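Local coordinates for protein tautomerase (Bordetella trematum, PDB 6VVR) that is of unknown specific function but belongs to the tautomerase superfamily (MIF clan) and assembles as a trimer of small alpha/beta subunits, at residues 66-71 / 105-110; 78-83 / 100-105. One frame throughout, in Å; residues are numbered along the deposited sequence.

Contact 1 (66-71 / 105-110)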
ATOM      1  N   ASP A  66      -2.355  -3.911   7.262  1.00 21.94           N
ATOM      2  CA  ASP A  66      -1.062  -3.946   7.925  1.00 20.91           C
ATOM      3  C   ASP A  66      -1.332  -4.160   9.405  1.00 22.44           C
ATOM      4  O   ASP A  66      -2.007  -3.339  10.040  1.00 23.87           O
ATOM      5  CB  ASP A  66      -0.276  -2.654   7.691  1.00 20.60           C
ATOM      6  CG  ASP A  66       0.123  -2.475   6.241  1.00 26.49           C
ATOM      7  OD1 ASP A  66       0.562  -3.453   5.606  1.00 27.75           O
ATOM      8  OD2 ASP A  66      -0.013  -1.359   5.725  1.00 30.10           O
ATOM      9  N   LEU A  67      -0.863  -5.279   9.942  1.00 18.64           N
ATOM     10  CA  LEU A  67      -1.153  -5.613  11.327  1.00 21.33           C
ATOM     11  C   LEU A  67       0.077  -6.193  12.010  1.00 21.75           C
ATOM     12  O   LEU A  67       0.969  -6.757  11.374  1.00 21.11           O
ATOM     13  CB  LEU A  67      -2.332  -6.590  11.447  1.00 22.59           C
ATOM     14  CG  LEU A  67      -2.072  -8.082  11.234  1.00 22.41           C
ATOM     15  CD1 LEU A  67      -3.287  -8.894  11.655  1.00 25.14           C
ATOM     16  CD2 LEU A  67      -1.716  -8.348   9.777  1.00 21.89           C
ATOM     17  N   ILE A  68       0.112  -6.027  13.331  1.00 21.91           N
ATOM     18  CA  ILE A  68       1.225  -6.531  14.115  1.00 22.51           C
ATOM     19  C   ILE A  68       1.316  -8.044  13.977  1.00 25.17           C
ATOM     20  O   ILE A  68       0.315  -8.764  14.091  1.00 24.95           O
ATOM     21  CB  ILE A  68       1.069  -6.100  15.578  1.00 24.52           C
ATOM     22  CG1 ILE A  68       1.190  -4.581  15.678  1.00 26.62           C
ATOM     23  CG2 ILE A  68       2.132  -6.768  16.439  1.00 27.31           C
ATOM     24  CD1 ILE A  68       0.652  -4.016  16.994  1.00 30.72           C
ATOM     25  N   ALA A  69       2.530  -8.530  13.735  1.00 21.31           N
ATOM     26  CA  ALA A  69       2.777  -9.954  13.588  1.00 24.26           C
ATOM     27  C   ALA A  69       2.444 -10.695  14.879  1.00 25.17           C
ATOM     28  O   ALA A  69       2.367 -10.109  15.964  1.00 28.99           O
ATOM     29  CB  ALA A  69       4.239 -10.206  13.217  1.00 25.09           C
ATOM     30  N   GLY A  70       2.241 -12.001  14.750  1.00 31.78           N
ATOM     31  CA  GLY A  70       2.000 -12.861  15.893  1.00 31.00           C
ATOM     32  C   GLY A  70       0.625 -13.493  15.951  1.00 34.28           C
ATOM     33  O   GLY A  70       0.398 -14.353  16.812  1.00 35.02           O
ATOM     34  N   ARG A  71      -0.308 -13.093  15.097  1.00 29.39           N
ATOM     35  CA  ARG A  71      -1.616 -13.730  15.119  1.00 28.71           C
ATOM     36  C   ARG A  71      -1.491 -15.142  14.567  1.00 29.32           C
ATOM     37  O   ARG A  71      -0.726 -15.393  13.632  1.00 30.28           O
ATOM     38  CB  ARG A  71      -2.632 -12.918  14.309  1.00 31.43           C
ATOM     39  CG  ARG A  71      -3.432 -11.906  15.136  1.00 27.69           C
ATOM     40  CD  ARG A  71      -2.683 -10.588  15.295  1.00 28.26           C
ATOM     41  NE  ARG A  71      -3.492  -9.567  15.966  1.00 30.72           N
ATOM     42  CZ  ARG A  71      -3.259  -8.257  15.884  1.00 30.54           C
ATOM     43  NH1 ARG A  71      -2.249  -7.810  15.151  1.00 26.89           N
ATOM     44  NH2 ARG A  71      -4.047  -7.385  16.514  1.00 27.65           N
ATOM     45  N   ILE A 105       3.407  -7.245  10.243  1.00 20.62           N
ATOM     46  CA  ILE A 105       4.394  -6.214  10.561  1.00 20.33           C
ATOM     47  C   ILE A 105       4.989  -6.545  11.928  1.00 18.25           C
ATOM     48  O   ILE A 105       4.266  -6.510  12.935  1.00 22.27           O
ATOM     49  CB  ILE A 105       3.762  -4.817  10.554  1.00 20.30           C
ATOM     50  CG1 ILE A 105       3.018  -4.538   9.231  1.00 21.30           C
ATOM     51  CG2 ILE A 105       4.820  -3.740  10.830  1.00 20.38           C
ATOM     52  CD1 ILE A 105       3.905  -4.589   7.971  1.00 20.89           C
ATOM     53  N   PRO A 106       6.285  -6.853  12.027  1.00 21.96           N
ATOM     54  CA  PRO A 106       6.893  -7.068  13.350  1.00 20.63           C
ATOM     55  C   PRO A 106       6.703  -5.859  14.256  1.00 21.55           C
ATOM     56  O   PRO A 106       6.625  -4.721  13.792  1.00 21.97           O
ATOM     57  CB  PRO A 106       8.375  -7.294  13.024  1.00 23.06           C
ATOM     58  CG  PRO A 106       8.355  -7.885  11.643  1.00 24.68           C
ATOM     59  CD  PRO A 106       7.223  -7.173  10.931  1.00 24.29           C
ATOM     60  N   LYS A 107       6.647  -6.123  15.567  1.00 21.91           N
ATOM     61  CA  LYS A 107       6.365  -5.060  16.531  1.00 23.10           C
ATOM     62  C   LYS A 107       7.391  -3.937  16.473  1.00 22.46           C
ATOM     63  O   LYS A 107       7.062  -2.784  16.786  1.00 23.35           O
ATOM     64  CB  LYS A 107       6.307  -5.639  17.942  1.00 24.42           C
ATOM     65  CG  LYS A 107       5.140  -6.578  18.162  1.00 27.37           C
ATOM     66  CD  LYS A 107       5.011  -6.973  19.624  1.00 35.22           C
ATOM     67  CE  LYS A 107       3.816  -7.879  19.820  1.00 39.00           C
ATOM     68  NZ  LYS A 107       3.782  -8.436  21.196  1.00 42.12           N
ATOM     69  N   THR A 108       8.636  -4.244  16.098  1.00 22.41           N
ATOM     70  CA  THR A 108       9.655  -3.208  15.926  1.00 22.62           C
ATOM     71  C   THR A 108       9.413  -2.330  14.701  1.00 24.28           C
ATOM     72  O   THR A 108      10.009  -1.247  14.606  1.00 23.10           O
ATOM     73  CB  THR A 108      11.043  -3.837  15.800  1.00 25.97           C
ATOM     74  OG1 THR A 108      11.054  -4.730  14.678  1.00 23.96           O
ATOM     75  CG2 THR A 108      11.433  -4.603  17.061  1.00 24.93           C
ATOM     76  N   ASP A 109       8.572  -2.777  13.767  1.00 22.80           N
ATOM     77  CA  ASP A 109       8.348  -2.098  12.495  1.00 23.25           C
ATOM     78  C   ASP A 109       7.025  -1.344  12.426  1.00 22.11           C
ATOM     79  O   ASP A 109       6.772  -0.668  11.427  1.00 19.17           O
ATOM     80  CB  ASP A 109       8.371  -3.120  11.340  1.00 20.89           C
ATOM     81  CG  ASP A 109       9.668  -3.906  11.252  1.00 25.82           C
ATOM     82  OD1 ASP A 109      10.548  -3.769  12.135  1.00 23.73           O
ATOM     83  OD2 ASP A 109       9.788  -4.694  10.287  1.00 24.09           O
ATOM     84  N   MET A 110       6.159  -1.481  13.424  1.00 22.45           N
ATOM     85  CA  MET A 110       4.836  -0.866  13.420  1.00 21.61           C
ATOM     86  C   MET A 110       4.838   0.337  14.350  1.00 24.27           C
ATOM     87  O   MET A 110       5.127   0.191  15.540  1.00 23.04           O
ATOM     88  CB  MET A 110       3.766  -1.857  13.874  1.00 23.25           C
ATOM     89  CG  MET A 110       2.437  -1.189  14.160  1.00 27.58           C
ATOM     90  SD  MET A 110       1.641  -0.779  12.592  1.00 33.50           S
ATOM     91  CE  MET A 110       1.076  -2.405  12.112  1.00 26.29           C
TER

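Contact 2 (78-83 / 100-105)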
ATOM      1  N   ALA A  78      -9.737 -16.209  10.183  1.00 23.23           N
ATOM      2  CA  ALA A  78     -10.978 -15.575  10.615  1.00 23.57           C
ATOM      3  C   ALA A  78     -11.052 -14.130  10.144  1.00 23.57           C
ATOM      4  O   ALA A  78     -12.124 -13.647   9.756  1.00 24.19           O
ATOM      5  CB  ALA A  78     -11.093 -15.640  12.137  1.00 27.63           C
ATOM      6  N   LEU A  79      -9.918 -13.423  10.173  1.00 23.74           N
ATOM      7  CA  LEU A  79      -9.904 -12.012   9.793  1.00 23.04           C
ATOM      8  C   LEU A  79     -10.157 -11.838   8.296  1.00 23.30           C
ATOM      9  O   LEU A  79     -10.955 -10.988   7.895  1.00 22.19           O
ATOM     10  CB  LEU A  79      -8.572 -11.372  10.210  1.00 22.60           C
ATOM     11  CG  LEU A  79      -8.290  -9.911   9.842  1.00 22.90           C
ATOM     12  CD1 LEU A  79      -9.288  -8.949  10.481  1.00 21.97           C
ATOM     13  CD2 LEU A  79      -6.861  -9.547  10.250  1.00 22.98           C
ATOM     14  N   ILE A  80      -9.477 -12.630   7.456  1.00 21.98           N
ATOM     15  CA  ILE A  80      -9.692 -12.563   6.009  1.00 21.62           C
ATOM     16  C   ILE A  80     -11.144 -12.862   5.680  1.00 22.18           C
ATOM     17  O   ILE A  80     -11.777 -12.169   4.873  1.00 21.41           O
ATOM     18  CB  ILE A  80      -8.752 -13.544   5.276  1.00 20.86           C
ATOM     19  CG1 ILE A  80      -7.296 -13.085   5.393  1.00 21.09           C
ATOM     20  CG2 ILE A  80      -9.174 -13.707   3.816  1.00 21.41           C
ATOM     21  CD1 ILE A  80      -6.292 -14.126   4.944  1.00 22.35           C
ATOM     22  N   LEU A  81     -11.691 -13.899   6.309  1.00 22.84           N
ATOM     23  CA  LEU A  81     -13.072 -14.288   6.048  1.00 22.75           C
ATOM     24  C   LEU A  81     -14.038 -13.194   6.477  1.00 24.90           C
ATOM     25  O   LEU A  81     -14.955 -12.845   5.725  1.00 24.85           O
ATOM     26  CB  LEU A  81     -13.385 -15.598   6.772  1.00 23.51           C
ATOM     27  CG  LEU A  81     -14.727 -16.296   6.535  1.00 29.75           C
ATOM     28  CD1 LEU A  81     -14.901 -16.663   5.068  1.00 27.27           C
ATOM     29  CD2 LEU A  81     -14.810 -17.550   7.400  1.00 26.00           C
ATOM     30  N   ALA A  82     -13.838 -12.638   7.677  1.00 22.65           N
ATOM     31  CA  ALA A  82     -14.756 -11.628   8.193  1.00 26.13           C
ATOM     32  C   ALA A  82     -14.680 -10.341   7.382  1.00 25.96           C
ATOM     33  O   ALA A  82     -15.701  -9.681   7.156  1.00 23.97           O
ATOM     34  CB  ALA A  82     -14.462 -11.350   9.670  1.00 23.04           C
ATOM     35  N   LEU A  83     -13.477  -9.953   6.953  1.00 22.66           N
ATOM     36  CA  LEU A  83     -13.356  -8.761   6.119  1.00 24.45           C
ATOM     37  C   LEU A  83     -13.981  -8.981   4.745  1.00 22.32           C
ATOM     38  O   LEU A  83     -14.702  -8.111   4.241  1.00 23.26           O
ATOM     39  CB  LEU A  83     -11.887  -8.358   5.988  1.00 23.91           C
ATOM     40  CG  LEU A  83     -11.260  -7.818   7.278  1.00 22.22           C
ATOM     41  CD1 LEU A  83      -9.762  -7.657   7.106  1.00 26.40           C
ATOM     42  CD2 LEU A  83     -11.909  -6.495   7.683  1.00 25.56           C
ATOM     43  N   VAL A 100      -8.553  -9.845   0.107  1.00 22.92           N
ATOM     44  CA  VAL A 100      -7.996  -9.330   1.356  1.00 19.08           C
ATOM     45  C   VAL A 100      -6.538  -9.753   1.424  1.00 21.61           C
ATOM     46  O   VAL A 100      -6.227 -10.923   1.188  1.00 24.44           O
ATOM     47  CB  VAL A 100      -8.741  -9.868   2.592  1.00 21.07           C
ATOM     48  CG1 VAL A 100      -8.122  -9.282   3.876  1.00 21.40           C
ATOM     49  CG2 VAL A 100     -10.218  -9.579   2.510  1.00 22.67           C
ATOM     50  N   VAL A 101      -5.651  -8.814   1.757  1.00 19.90           N
ATOM     51  CA  VAL A 101      -4.223  -9.077   1.899  1.00 18.84           C
ATOM     52  C   VAL A 101      -3.800  -8.651   3.298  1.00 20.33           C
ATOM     53  O   VAL A 101      -4.063  -7.515   3.707  1.00 20.52           O
ATOM     54  CB  VAL A 101      -3.394  -8.317   0.851  1.00 20.63           C
ATOM     55  CG1 VAL A 101      -1.904  -8.611   1.041  1.00 23.43           C
ATOM     56  CG2 VAL A 101      -3.874  -8.658  -0.547  1.00 22.97           C
ATOM     57  N   LEU A 102      -3.153  -9.557   4.026  1.00 20.59           N
ATOM     58  CA  LEU A 102      -2.610  -9.255   5.343  1.00 20.23           C
ATOM     59  C   LEU A 102      -1.102  -9.118   5.219  1.00 22.31           C
ATOM     60  O   LEU A 102      -0.443  -9.976   4.617  1.00 22.49           O
ATOM     61  CB  LEU A 102      -2.944 -10.348   6.362  1.00 19.17           C
ATOM     62  CG  LEU A 102      -4.396 -10.819   6.481  1.00 20.56           C
ATOM     63  CD1 LEU A 102      -4.511 -11.863   7.588  1.00 19.58           C
ATOM     64  CD2 LEU A 102      -5.362  -9.649   6.733  1.00 19.45           C
ATOM     65  N   ARG A 103      -0.561  -8.042   5.772  1.00 20.01           N
ATOM     66  CA  ARG A 103       0.883  -7.851   5.845  1.00 21.50           C
ATOM     67  C   ARG A 103       1.276  -7.900   7.315  1.00 20.84           C
ATOM     68  O   ARG A 103       0.938  -6.992   8.082  1.00 20.53           O
ATOM     69  CB  ARG A 103       1.297  -6.535   5.191  1.00 21.88           C
ATOM     70  CG  ARG A 103       0.682  -6.345   3.808  1.00 25.57           C
ATOM     71  CD  ARG A 103       1.530  -5.435   2.941  1.00 28.74           C
ATOM     72  NE  ARG A 103       0.811  -5.055   1.729  1.00 30.05           N
ATOM     73  CZ  ARG A 103      -0.056  -4.049   1.659  1.00 26.52           C
ATOM     74  NH1 ARG A 103      -0.646  -3.773   0.504  1.00 23.06           N
ATOM     75  NH2 ARG A 103      -0.313  -3.306   2.736  1.00 22.35           N
ATOM     76  N   ASP A 104       1.948  -8.983   7.709  1.00 22.31           N
ATOM     77  CA  ASP A 104       2.439  -9.140   9.076  1.00 22.55           C
ATOM     78  C   ASP A 104       3.583  -8.161   9.301  1.00 24.25           C
ATOM     79  O   ASP A 104       4.615  -8.250   8.629  1.00 24.31           O
ATOM     80  CB  ASP A 104       2.917 -10.571   9.311  1.00 24.76           C
ATOM     81  CG  ASP A 104       1.905 -11.425  10.070  1.00 27.10           C
ATOM     82  OD1 ASP A 104       0.840 -10.918  10.468  1.00 26.88           O
ATOM     83  OD2 ASP A 104       2.200 -12.624  10.278  1.00 31.61           O
ATOM     84  N   ILE A 105       3.407  -7.245  10.243  1.00 20.62           N
ATOM     85  CA  ILE A 105       4.394  -6.214  10.561  1.00 20.33           C
ATOM     86  C   ILE A 105       4.989  -6.545  11.928  1.00 18.25           C
ATOM     87  O   ILE A 105       4.266  -6.510  12.935  1.00 22.27           O
ATOM     88  CB  ILE A 105       3.762  -4.817  10.554  1.00 20.30           C
ATOM     89  CG1 ILE A 105       3.018  -4.538   9.231  1.00 21.30           C
ATOM     90  CG2 ILE A 105       4.820  -3.740  10.830  1.00 20.38           C
ATOM     91  CD1 ILE A 105       3.905  -4.589   7.971  1.00 20.89           C
TER

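Contact 1 (66-71 / 105-110)
Ile68 and Ile105 form a parallel beta bridge at the C-terminal ends of strands 61-68 and 98-105, the two strands of a beta-alpha-beta unit, and illustrate how such a strand pair is finished off. Ile105 supplies both bonds: its N donates to Leu67 O at 2.7 Å, and its O accepts from Ala69 N at 2.8 Å. The same Ile105 O also receives a CA-H...O contact from Ile68 CA at 3.3 Å, so the carbonyl takes one hydrogen bond and one weaker CA-H...O contact.

From the bridge the two isoleucine side chains diverge, and that of Ile68 becomes the meeting point for the loop after strand 98-105. Its CG2 presses on the lysine stem, 3.5 Å from Lys107 CG, a tight carbon pair, with the two side chains crossing at about a right angle; Lys107 NZ goes on to Arg123 O. The other branch, Ile68 CG1, lies 3.9 Å from Met110 CG. Met110 leaves the chain with CG anti to its own N (chi1 168°) and then bends twice, which carries CE back to 3.8 Å from Asp66 O.

Asp66 turns its carboxylate to two arginines, Arg103 of its own chain and Arg103 of the second subunit. At the far side of the bridge, Arg71 NH1 meets Ile68 O on an in-plane lone pair at 2.9 Å.

Contact 2 (78-83 / 100-105)
Leu79 O takes the helix hydrogen bond from Leu83 N at 2.9 Å, and these two leucines, one turn apart, both reach the strand that the helix overlies. This is the helix-on-sheet layer of a beta-alpha-beta unit: helix 73-91 connects strand 61-68 to strand 98-105 and lies over their sheet. Segment 78-83 runs roughly antiparallel to segment 100-105, at 145°, with the two axes 8.8 Å apart at their closest.

Two strand residues, Val100 and Leu102, send their side chains up to the helix, and each is held by more than one partner. Ile80 works between them. With CG1 beside its own backbone N (chi1 -68°), it sets CG1 3.8 Å from Leu102 CD1, while the second branch, CG2, comes to 4.1 Å from Val100 CB. Leu102 is met again through its other methyl, CD2, 3.8 Å from Leu79 CD2. Val100 forks likewise: its CG1 stands 4.0 Å from Leu83 CD1, the side chains crossing at about a right angle, and its CG2 rests 3.8 Å from Ile80 O.

Leu79 and Leu83 also touch helix 13-31, so the apolar layer continues toward the other helix. On the reverse face of the strand, Val101 packs on Leu2 of the third subunit. No hydrogen bond passes between helix and strand; the strand backbone bonds instead to strand 61-68 and to the third subunit. Cohesion here therefore rests on burial and the fit of branched aliphatic groups.

In the fold
Followed from the N terminus, the chain enters contact 1 at residues 66-71, passes through helix 73-91, which supplies the first half of contact 2, and returns along strand 98-105, which completes contact 2, before running on into the loop where contact 1 is completed. Contact 2 closes an inner loop of 16 residues between its segments; contact 1 closes the larger one of 33, and contact 2 lies within it apart from the shared Ile105, so the two nest without crossing. Contact 1 joins the C-terminal ends of two neighbouring strands and the loop that follows the second, whereas contact 2 fastens the intervening helix onto the sheet. Their centres are 13 Å apart, bridged by a probable hydrogen bond from Leu67 N to Arg103 O of 3.1 Å.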